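Local coordinates for protein aspartate aminotransferase, mitochondrial (Trypanosoma brucei brucei, PDB 4W5K) that probably transfers amino groups between aspartate and 2-oxoglutarate with the help of pyridoxal 5'-phosphate, working as a homodimer, at residues 327-337 with 388-396. The protein carries 1 engineered substitution. Sequence-based numbering, arbitrary orientation.
With EDO (1,2-ethanediol), chain E.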
loop_
_atom_site.group_PDB
_atom_site.type_symbol
_atom_site.label_atom_id
_atom_site.label_comp_id
_atom_site.label_asym_id
_atom_site.label_seq_id
_atom_site.Cartn_x
_atom_site.Cartn_y
_atom_site.Cartn_z
ATOM N N GLU A 327 -6.133 8.970 -41.109
ATOM C CA GLU A 327 -4.889 8.629 -41.803
ATOM C C GLU A 327 -4.985 7.244 -42.437
ATOM O O GLU A 327 -4.399 7.006 -43.489
ATOM C CB GLU A 327 -3.685 8.670 -40.858
ATOM C CG GLU A 327 -3.297 10.060 -40.363
ATOM C CD GLU A 327 -2.773 10.984 -41.453
ATOM O OE1 GLU A 327 -2.160 10.510 -42.446
ATOM O OE2 GLU A 327 -2.984 12.205 -41.312
ATOM N N LEU A 328 -5.704 6.326 -41.794
ATOM C CA LEU A 328 -5.901 5.002 -42.391
ATOM C C LEU A 328 -6.669 5.139 -43.712
ATOM O O LEU A 328 -6.332 4.507 -44.722
ATOM C CB LEU A 328 -6.625 4.065 -41.420
ATOM C CG LEU A 328 -5.713 3.402 -40.363
ATOM C CD1 LEU A 328 -6.490 2.814 -39.200
ATOM C CD2 LEU A 328 -4.849 2.327 -41.028
ATOM N N LYS A 329 -7.692 5.982 -43.722
ATOM C CA LYS A 329 -8.446 6.221 -44.955
ATOM C C LYS A 329 -7.562 6.883 -46.024
ATOM O O LYS A 329 -7.599 6.505 -47.205
ATOM C CB LYS A 329 -9.675 7.078 -44.668
ATOM C CG LYS A 329 -10.557 7.286 -45.877
ATOM C CD LYS A 329 -11.689 8.256 -45.602
ATOM C CE LYS A 329 -12.608 8.356 -46.816
ATOM N NZ LYS A 329 -13.644 9.422 -46.683
ATOM N N ALA A 330 -6.743 7.847 -45.603
ATOM C CA ALA A 330 -5.827 8.524 -46.522
ATOM C C ALA A 330 -4.791 7.571 -47.129
ATOM O O ALA A 330 -4.378 7.747 -48.279
ATOM C CB ALA A 330 -5.133 9.668 -45.815
ATOM N N CYS A 331 -4.373 6.576 -46.356
ATOM C CA CYS A 331 -3.450 5.537 -46.811
ATOM C C CYS A 331 -4.067 4.604 -47.852
ATOM O O CYS A 331 -3.351 3.881 -48.540
ATOM C CB CYS A 331 -2.973 4.694 -45.625
ATOM S SG CYS A 331 -1.776 5.496 -44.563
ATOM N N GLY A 332 -5.395 4.586 -47.925
ATOM C CA GLY A 332 -6.096 3.728 -48.863
ATOM C C GLY A 332 -6.727 2.492 -48.236
ATOM O O GLY A 332 -7.157 1.587 -48.952
ATOM N N SER A 333 -6.789 2.427 -46.909
ATOM C CA SER A 333 -7.420 1.271 -46.279
ATOM C C SER A 333 -8.897 1.236 -46.596
ATOM O O SER A 333 -9.605 2.230 -46.420
ATOM C CB SER A 333 -7.224 1.273 -44.756
ATOM O OG SER A 333 -7.890 0.165 -44.170
ATOM N N VAL A 334 -9.372 0.088 -47.056
ATOM C CA VAL A 334 -10.779 -0.047 -47.369
ATOM C C VAL A 334 -11.567 -0.677 -46.221
ATOM O O VAL A 334 -12.788 -0.838 -46.330
ATOM C CB VAL A 334 -10.981 -0.871 -48.665
ATOM C CG1 VAL A 334 -10.173 -0.267 -49.788
ATOM C CG2 VAL A 334 -10.568 -2.313 -48.467
ATOM N N HIS A 335 -10.882 -1.012 -45.124
ATOM C CA HIS A 335 -11.547 -1.623 -43.977
ATOM C C HIS A 335 -12.188 -0.570 -43.096
ATOM O O HIS A 335 -11.861 0.612 -43.173
ATOM C CB HIS A 335 -10.550 -2.467 -43.157
ATOM C CG HIS A 335 -9.920 -3.560 -43.963
ATOM N ND1 HIS A 335 -10.652 -4.387 -44.784
ATOM C CD2 HIS A 335 -8.623 -3.917 -44.127
ATOM C CE1 HIS A 335 -9.839 -5.231 -45.396
ATOM N NE2 HIS A 335 -8.603 -4.967 -45.013
ATOM N N ASP A 336 -13.106 -1.005 -42.245
ATOM C CA ASP A 336 -13.807 -0.063 -41.386
ATOM C C ASP A 336 -13.060 0.110 -40.070
ATOM O O ASP A 336 -12.792 -0.878 -39.362
ATOM C CB ASP A 336 -15.227 -0.516 -41.099
ATOM C CG ASP A 336 -16.042 0.592 -40.456
ATOM O OD1 ASP A 336 -16.690 1.362 -41.211
ATOM O OD2 ASP A 336 -15.968 0.748 -39.229
ATOM N N TRP A 337 -12.737 1.358 -39.721
ATOM C CA TRP A 337 -12.027 1.616 -38.466
ATOM C C TRP A 337 -12.840 2.491 -37.515
ATOM O O TRP A 337 -12.301 3.051 -36.560
ATOM C CB TRP A 337 -10.655 2.258 -38.744
ATOM C CG TRP A 337 -9.781 1.387 -39.567
ATOM C CD1 TRP A 337 -9.589 1.440 -40.931
ATOM C CD2 TRP A 337 -8.994 0.294 -39.095
ATOM N NE1 TRP A 337 -8.721 0.452 -41.316
ATOM C CE2 TRP A 337 -8.344 -0.267 -40.209
ATOM C CE3 TRP A 337 -8.764 -0.258 -37.824
ATOM C CZ2 TRP A 337 -7.472 -1.355 -40.095
ATOM C CZ3 TRP A 337 -7.905 -1.342 -37.716
ATOM C CH2 TRP A 337 -7.273 -1.878 -38.839
ATOM N N SER A 388 -0.193 4.379 -38.852
ATOM C CA SER A 388 -1.311 4.184 -39.785
ATOM C C SER A 388 -0.864 3.440 -41.039
ATOM O O SER A 388 -1.556 2.528 -41.499
ATOM C CB SER A 388 -1.943 5.519 -40.182
ATOM O OG SER A 388 -2.395 6.222 -39.037
ATOM N N GLN A 389 0.289 3.821 -41.591
ATOM C CA GLN A 389 0.767 3.183 -42.821
ATOM C C GLN A 389 1.054 1.722 -42.537
ATOM O O GLN A 389 0.703 0.847 -43.326
ATOM C CB GLN A 389 2.026 3.868 -43.370
ATOM C CG GLN A 389 2.521 3.271 -44.696
ATOM C CD GLN A 389 1.565 3.518 -45.859
ATOM O OE1 GLN A 389 1.281 4.664 -46.211
ATOM N NE2 GLN A 389 1.057 2.438 -46.456
ATOM N N ALA A 390 1.677 1.467 -41.387
ATOM C CA ALA A 390 1.996 0.103 -40.980
ATOM C C ALA A 390 0.726 -0.745 -40.803
ATOM O O ALA A 390 0.658 -1.872 -41.282
ATOM C CB ALA A 390 2.817 0.114 -39.695
ATOM N N ILE A 391 -0.277 -0.208 -40.114
ATOM C CA ILE A 391 -1.521 -0.945 -39.905
ATOM C C ILE A 391 -2.242 -1.196 -41.239
ATOM O O ILE A 391 -2.763 -2.290 -41.485
ATOM C CB ILE A 391 -2.447 -0.205 -38.922
ATOM C CG1 ILE A 391 -1.826 -0.268 -37.512
ATOM C CG2 ILE A 391 -3.855 -0.792 -38.955
ATOM C CD1 ILE A 391 -2.564 0.544 -36.437
ATOM N N HIS A 392 -2.237 -0.205 -42.118
ATOM C CA HIS A 392 -2.783 -0.427 -43.466
ATOM C C HIS A 392 -2.017 -1.532 -44.199
ATOM O O HIS A 392 -2.620 -2.432 -44.779
ATOM C CB HIS A 392 -2.764 0.853 -44.287
ATOM C CG HIS A 392 -3.109 0.638 -45.734
ATOM N ND1 HIS A 392 -4.311 0.095 -46.139
ATOM C CD2 HIS A 392 -2.405 0.876 -46.867
ATOM C CE1 HIS A 392 -4.341 0.026 -47.460
ATOM N NE2 HIS A 392 -3.194 0.488 -47.928
ATOM N N ASN A 393 -0.689 -1.486 -44.153
ATOM C CA ASN A 393 0.118 -2.487 -44.849
ATOM C C ASN A 393 -0.113 -3.921 -44.371
ATOM O O ASN A 393 -0.107 -4.847 -45.174
ATOM C CB ASN A 393 1.606 -2.140 -44.734
ATOM C CG ASN A 393 1.971 -0.920 -45.548
ATOM O OD1 ASN A 393 1.130 -0.361 -46.259
ATOM N ND2 ASN A 393 3.212 -0.487 -45.441
ATOM N N VAL A 394 -0.332 -4.116 -43.077
ATOM C CA VAL A 394 -0.508 -5.475 -42.573
ATOM C C VAL A 394 -1.949 -5.951 -42.660
ATOM O O VAL A 394 -2.214 -7.137 -42.448
ATOM C CB VAL A 394 -0.031 -5.622 -41.094
ATOM C CG1 VAL A 394 1.449 -5.299 -40.977
ATOM C CG2 VAL A 394 -0.863 -4.755 -40.162
ATOM N N THR A 395 -2.882 -5.047 -42.967
ATOM C CA THR A 395 -4.282 -5.451 -43.082
ATOM C C THR A 395 -4.827 -5.424 -44.509
ATOM O O THR A 395 -5.862 -6.030 -44.764
ATOM C CB THR A 395 -5.224 -4.580 -42.203
ATOM O OG1 THR A 395 -5.057 -3.195 -42.523
ATOM C CG2 THR A 395 -4.923 -4.794 -40.725
ATOM N N LYS A 396 -4.144 -4.745 -45.432
ATOM C CA LYS A 396 -4.693 -4.568 -46.780
ATOM C C LYS A 396 -4.735 -5.883 -47.544
ATOM O O LYS A 396 -3.991 -6.809 -47.242
ATOM C CB LYS A 396 -3.891 -3.533 -47.575
ATOM C CG LYS A 396 -2.466 -3.948 -47.902
ATOM C CD LYS A 396 -1.714 -2.836 -48.630
ATOM C CE LYS A 396 -0.273 -3.242 -48.908
ATOM N NZ LYS A 396 0.629 -2.075 -49.144
ATOM O OXT LYS A 396 -5.531 -6.045 -48.475
HETATM C C1 EDO E . -9.909 -4.289 -38.328
HETATM O O1 EDO E . -10.506 -4.140 -37.038
HETATM C C2 EDO E . -10.634 -3.359 -39.292
HETATM O O2 EDO E . -12.048 -3.623 -39.220
HETATM O O HOH W 1 -0.644 3.546 -48.852
HETATM O O HOH W 2 -5.996 -1.716 -44.871
#
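Helix 300-331, at Leu328, crosses helix 384-395 at Ser388; the axes of the short segments 327-331 and 388-395 approach to 8.9 Å and cross at -56°. Leu328 CD2 lies on the backbone of the latter, 3.3 Å from Ser388 O, and also reaches Ile391 CG2. CG of His392 stands anti to the backbone N (chi1 171°), which carries the imidazole across to the end of the first helix, one face over Cys331 C and ND1 3.4 Å from Ser333 CB. Gly332, with positive phi, closes helix 300-331 in a Schellman motif; the following loop passes the C-terminal end of helix 384-395, with His335 and Trp337 beside Thr395, joining the two helices away from the pyridoxal phosphate site. Trp337 NE1 gives Ser333 OG a nearly straight bond (3.0 Å, 173°) in the indole plane. The indole has Leu328 CD1 on one face and 1,2-ethanediol, probably from the crystallisation liquor, on the other, while its CH2 meets Ile391 CG2 at 3.6 Å. One water joins Ser333 OG, His392 ND1 and Thr395 OG1; a second links Cys331 O to Gln389 NE2. His335 NE2 donates to Thr395 O (3.0 Å): the oxygen lies near the imidazole plane, the nitrogen above the carbonyl plane.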